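Local coordinates for DUF357 domain-containing protein (Archaeoglobus fulgidus DSM 4304, PDB 2OO2), which is of unknown function and folds as a small three-helix bundle belonging to the DUF357 family, at residues Thr11-Val22 against Ile35-Leu46. Sequence-based numbering, arbitrary orientation.
Sequences TLKWLERIEERV and IEAYISDSRYFL
Leu15 is the knob of this antiparallel pair in a three-helix bundle: helix 3-21 presents it to helix 29-47, where Ile39, Ser42, Arg43 and Leu46 form the hole. With CG anti to the backbone N (chi1 -170°), both its methyls rest against the hydroxyl of Ser42 from one side, CD1 and CD2 each 3.7 Å from OG. That OG is hydrogen-bonded to the carbonyl of Ala54 on helix 51-70, which also covers Thr11 and Ile18. Toward the C-terminal end of helix 29-47, Leu12 and Leu46 meet nearly at right angles, methyl to methyl. Two turns back, Ile18 CG2 comes obliquely onto Ile39 CG1 at 3.6 Å. A turn further, Val22 and Ile35 run antiparallel alongside one another, their CG2 methyls 3.7 Å apart. At the more exposed flank, the extended Glu19 meets the edge of the Arg43 guanidinium, its carboxylate turned 35° from that plane; NH1 donates to OE2 in a salt bridge, tentative because that oxygen is crowded in the model. A glutamine in its place would probably leave Arg43 without its charged mate across the helices. Arg43 NH2 extends the network through a second salt bridge, 3.3 Å from Glu36 OE2, while Ile39 CG2 sits over one guanidinium face, near its rim.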
loop_
_atom_site.group_PDB
_atom_site.type_symbol
_atom_site.label_atom_id
_atom_site.label_comp_id
_atom_site.label_asym_id
_atom_site.label_seq_id
_atom_site.Cartn_x
_atom_site.Cartn_y
_atom_site.Cartn_z
ATOM N N THR A 11 -7.669 8.349 5.497
ATOM C CA THR A 11 -6.277 8.494 5.982
ATOM C C THR A 11 -6.231 8.576 7.490
ATOM O O THR A 11 -5.458 7.835 8.189
ATOM C CB THR A 11 -5.522 9.718 5.312
ATOM O OG1 THR A 11 -5.581 9.556 3.893
ATOM C CG2 THR A 11 -4.042 9.748 5.813
ATOM N N LEU A 12 -7.043 9.481 8.043
ATOM C CA LEU A 12 -7.126 9.583 9.514
ATOM C C LEU A 12 -7.546 8.281 10.204
ATOM O O LEU A 12 -7.031 7.976 11.288
ATOM C CB LEU A 12 -8.153 10.663 9.888
ATOM C CG LEU A 12 -7.565 12.047 9.870
ATOM C CD1 LEU A 12 -8.782 13.132 9.821
ATOM C CD2 LEU A 12 -6.714 12.271 11.075
ATOM N N LYS A 13 -8.463 7.539 9.589
ATOM C CA LYS A 13 -9.117 6.397 10.185
ATOM C C LYS A 13 -7.981 5.341 10.302
ATOM O O LYS A 13 -7.713 4.798 11.367
ATOM C CB LYS A 13 -10.122 5.838 9.196
ATOM C CG LYS A 13 -10.820 4.532 9.621
ATOM C CD LYS A 13 -11.447 3.771 8.481
ATOM C CE LYS A 13 -12.661 4.521 7.927
ATOM N NZ LYS A 13 -13.409 3.850 6.763
ATOM N N TRP A 14 -7.283 5.184 9.210
ATOM C CA TRP A 14 -6.266 4.085 9.116
ATOM C C TRP A 14 -4.999 4.456 9.856
ATOM O O TRP A 14 -4.170 3.565 10.330
ATOM C CB TRP A 14 -6.072 3.853 7.657
ATOM C CG TRP A 14 -7.162 3.016 7.088
ATOM C CD1 TRP A 14 -8.026 3.347 6.088
ATOM C CD2 TRP A 14 -7.493 1.683 7.475
ATOM N NE1 TRP A 14 -8.897 2.323 5.840
ATOM C CE2 TRP A 14 -8.555 1.265 6.667
ATOM C CE3 TRP A 14 -6.965 0.783 8.451
ATOM C CZ2 TRP A 14 -9.149 0.013 6.812
ATOM C CZ3 TRP A 14 -7.546 -0.462 8.586
ATOM C CH2 TRP A 14 -8.611 -0.854 7.776
ATOM N N LEU A 15 -4.749 5.740 9.934
ATOM C CA LEU A 15 -3.651 6.259 10.682
ATOM C C LEU A 15 -3.893 6.167 12.173
ATOM O O LEU A 15 -3.028 5.731 12.898
ATOM C CB LEU A 15 -3.290 7.670 10.249
ATOM C CG LEU A 15 -2.068 8.414 10.681
ATOM C CD1 LEU A 15 -0.749 7.758 10.309
ATOM C CD2 LEU A 15 -2.138 9.753 9.940
ATOM N N GLU A 16 -5.074 6.538 12.658
ATOM C CA GLU A 16 -5.339 6.352 14.075
ATOM C C GLU A 16 -5.309 4.834 14.459
ATOM O O GLU A 16 -4.856 4.496 15.530
ATOM C CB GLU A 16 -6.652 6.945 14.439
ATOM C CG GLU A 16 -6.697 8.424 14.129
ATOM C CD GLU A 16 -8.137 9.000 14.277
ATOM O OE1 GLU A 16 -9.139 8.225 14.397
ATOM O OE2 GLU A 16 -8.235 10.249 14.268
ATOM N N ARG A 17 -5.724 3.958 13.564
ATOM C CA ARG A 17 -5.755 2.526 13.850
ATOM C C ARG A 17 -4.300 2.038 13.947
ATOM O O ARG A 17 -3.978 1.311 14.891
ATOM C CB ARG A 17 -6.551 1.755 12.778
ATOM C CG ARG A 17 -8.120 1.903 12.938
ATOM C CD ARG A 17 -8.799 1.423 11.709
ATOM N NE ARG A 17 -10.262 1.595 11.817
ATOM C CZ ARG A 17 -11.099 1.181 10.865
ATOM N NH1 ARG A 17 -10.633 0.603 9.761
ATOM N NH2 ARG A 17 -12.396 1.377 11.001
ATOM N N ILE A 18 -3.427 2.453 13.023
ATOM C CA ILE A 18 -2.058 1.848 12.971
ATOM C C ILE A 18 -1.156 2.363 14.104
ATOM O O ILE A 18 -0.262 1.652 14.633
ATOM C CB ILE A 18 -1.438 2.031 11.561
ATOM C CG1 ILE A 18 -0.336 0.996 11.353
ATOM C CG2 ILE A 18 -0.963 3.507 11.262
ATOM C CD1 ILE A 18 0.244 0.985 9.886
ATOM N N GLU A 19 -1.393 3.610 14.503
ATOM C CA GLU A 19 -0.666 4.232 15.638
ATOM C C GLU A 19 -0.905 3.404 16.895
ATOM O O GLU A 19 -0.016 3.235 17.715
ATOM C CB GLU A 19 -1.086 5.731 15.784
ATOM C CG GLU A 19 -0.371 6.585 14.762
ATOM C CD GLU A 19 -0.878 8.054 14.692
ATOM O OE1 GLU A 19 -1.978 8.318 15.211
ATOM O OE2 GLU A 19 -0.138 8.911 14.160
ATOM N N GLU A 20 -2.084 2.832 17.025
ATOM C CA GLU A 20 -2.341 1.838 18.099
ATOM C C GLU A 20 -1.775 0.461 17.752
ATOM O O GLU A 20 -1.211 -0.202 18.604
ATOM C CB GLU A 20 -3.822 1.698 18.408
ATOM C CG GLU A 20 -4.399 2.924 19.031
ATOM C CD GLU A 20 -3.639 3.360 20.292
ATOM O OE1 GLU A 20 -3.256 2.493 21.152
ATOM O OE2 GLU A 20 -3.423 4.586 20.408
ATOM N N ARG A 21 -1.947 0.037 16.512
ATOM C CA ARG A 21 -1.658 -1.324 16.115
ATOM C C ARG A 21 -0.164 -1.614 16.251
ATOM O O ARG A 21 0.231 -2.739 16.653
ATOM C CB ARG A 21 -2.099 -1.546 14.669
ATOM C CG ARG A 21 -2.130 -3.000 14.195
ATOM C CD ARG A 21 -3.250 -3.781 14.884
ATOM N NE ARG A 21 -3.434 -5.043 14.231
ATOM C CZ ARG A 21 -2.991 -6.190 14.757
ATOM N NH1 ARG A 21 -3.192 -7.325 14.097
ATOM N NH2 ARG A 21 -2.428 -6.201 15.956
ATOM N N VAL A 22 0.654 -0.614 15.897
ATOM C CA VAL A 22 2.137 -0.796 15.855
ATOM C C VAL A 22 2.657 -1.170 17.248
ATOM O O VAL A 22 3.654 -1.914 17.422
ATOM C CB VAL A 22 2.791 0.473 15.220
ATOM C CG1 VAL A 22 2.872 1.625 16.198
ATOM C CG2 VAL A 22 4.159 0.137 14.594
ATOM N N ILE A 35 7.627 0.528 8.863
ATOM C CA ILE A 35 6.316 0.882 9.462
ATOM C C ILE A 35 6.262 2.337 10.065
ATOM O O ILE A 35 5.421 3.207 9.632
ATOM C CB ILE A 35 5.698 -0.222 10.411
ATOM C CG1 ILE A 35 5.547 -1.557 9.648
ATOM C CG2 ILE A 35 4.289 0.234 10.915
ATOM C CD1 ILE A 35 5.297 -2.805 10.570
ATOM N N GLU A 36 7.150 2.586 11.029
ATOM C CA GLU A 36 7.269 3.907 11.667
ATOM C C GLU A 36 7.648 4.964 10.688
ATOM O O GLU A 36 7.067 6.100 10.792
ATOM C CB GLU A 36 8.212 3.938 12.888
ATOM C CG GLU A 36 8.239 5.348 13.695
ATOM C CD GLU A 36 6.816 6.076 13.974
ATOM O OE1 GLU A 36 5.986 5.530 14.789
ATOM O OE2 GLU A 36 6.574 7.220 13.427
ATOM N N ALA A 37 8.466 4.595 9.689
ATOM C CA ALA A 37 8.995 5.560 8.676
ATOM C C ALA A 37 7.758 6.016 7.879
ATOM O O ALA A 37 7.463 7.294 7.762
ATOM C CB ALA A 37 10.034 4.959 7.755
ATOM N N TYR A 38 6.927 5.053 7.410
ATOM C CA TYR A 38 5.682 5.560 6.613
ATOM C C TYR A 38 4.647 6.115 7.496
ATOM O O TYR A 38 3.892 7.180 7.068
ATOM C CB TYR A 38 5.069 4.380 5.830
ATOM C CG TYR A 38 5.846 3.941 4.624
ATOM C CD1 TYR A 38 5.853 4.660 3.481
ATOM C CD2 TYR A 38 6.579 2.712 4.615
ATOM C CE1 TYR A 38 6.482 4.290 2.354
ATOM C CE2 TYR A 38 7.251 2.292 3.432
ATOM C CZ TYR A 38 7.222 3.071 2.315
ATOM O OH TYR A 38 7.864 2.760 1.094
ATOM N N ILE A 39 4.450 5.609 8.696
ATOM C CA ILE A 39 3.572 6.351 9.712
ATOM C C ILE A 39 3.975 7.817 9.885
ATOM O O ILE A 39 3.089 8.748 9.721
ATOM C CB ILE A 39 3.407 5.708 11.125
ATOM C CG1 ILE A 39 2.529 4.454 11.071
ATOM C CG2 ILE A 39 2.756 6.716 12.191
ATOM C CD1 ILE A 39 3.003 3.396 12.204
ATOM N N SER A 40 5.273 8.051 10.179
ATOM C CA SER A 40 5.797 9.456 10.284
ATOM C C SER A 40 5.458 10.283 9.023
ATOM O O SER A 40 4.902 11.451 9.105
ATOM C CB SER A 40 7.310 9.497 10.504
ATOM O OG SER A 40 7.750 10.838 10.722
ATOM N N ASP A 41 5.794 9.713 7.851
ATOM C CA ASP A 41 5.557 10.354 6.557
ATOM C C ASP A 41 4.057 10.582 6.352
ATOM O O ASP A 41 3.618 11.774 5.985
ATOM C CB ASP A 41 6.116 9.447 5.443
ATOM C CG ASP A 41 7.575 9.716 5.115
ATOM O OD1 ASP A 41 8.323 10.407 5.842
ATOM O OD2 ASP A 41 7.931 9.249 4.012
ATOM N N SER A 42 3.200 9.550 6.559
ATOM C CA SER A 42 1.702 9.857 6.398
ATOM C C SER A 42 1.243 11.045 7.243
ATOM O O SER A 42 0.455 11.992 6.724
ATOM C CB SER A 42 0.949 8.574 6.763
ATOM O OG SER A 42 -0.460 8.714 6.777
ATOM N N ARG A 43 1.640 11.025 8.538
ATOM C CA ARG A 43 1.348 12.133 9.538
ATOM C C ARG A 43 1.778 13.475 8.974
ATOM O O ARG A 43 0.963 14.453 8.959
ATOM C CB ARG A 43 2.037 11.864 10.911
ATOM C CG ARG A 43 1.197 10.914 11.779
ATOM C CD ARG A 43 1.431 11.085 13.314
ATOM N NE ARG A 43 2.845 10.831 13.624
ATOM C CZ ARG A 43 3.332 9.783 14.296
ATOM N NH1 ARG A 43 2.527 8.845 14.826
ATOM N NH2 ARG A 43 4.659 9.681 14.439
ATOM N N TYR A 44 3.010 13.513 8.457
ATOM C CA TYR A 44 3.604 14.768 7.930
ATOM C C TYR A 44 2.856 15.301 6.719
ATOM O O TYR A 44 2.477 16.511 6.713
ATOM C CB TYR A 44 5.053 14.581 7.547
ATOM C CG TYR A 44 5.686 15.786 6.843
ATOM C CD1 TYR A 44 5.856 17.059 7.520
ATOM C CD2 TYR A 44 6.105 15.684 5.537
ATOM C CE1 TYR A 44 6.489 18.141 6.846
ATOM C CE2 TYR A 44 6.725 16.769 4.849
ATOM C CZ TYR A 44 6.835 18.008 5.535
ATOM O OH TYR A 44 7.467 18.979 4.869
ATOM N N PHE A 45 2.657 14.456 5.701
ATOM C CA PHE A 45 1.827 14.865 4.564
ATOM C C PHE A 45 0.381 15.183 4.903
ATOM O O PHE A 45 -0.216 16.124 4.277
ATOM C CB PHE A 45 1.910 13.836 3.411
ATOM C CG PHE A 45 3.334 13.645 2.866
ATOM C CD1 PHE A 45 4.051 14.718 2.337
ATOM C CD2 PHE A 45 3.958 12.388 2.918
ATOM C CE1 PHE A 45 5.349 14.612 1.879
ATOM C CE2 PHE A 45 5.289 12.263 2.436
ATOM C CZ PHE A 45 5.983 13.339 1.923
ATOM N N LEU A 46 -0.213 14.438 5.835
ATOM C CA LEU A 46 -1.586 14.720 6.219
ATOM C C LEU A 46 -1.658 16.147 6.763
ATOM O O LEU A 46 -2.502 16.926 6.345
ATOM C CB LEU A 46 -2.112 13.727 7.234
ATOM C CG LEU A 46 -3.582 14.032 7.631
ATOM C CD1 LEU A 46 -4.656 13.909 6.428
ATOM C CD2 LEU A 46 -3.987 13.181 8.810
#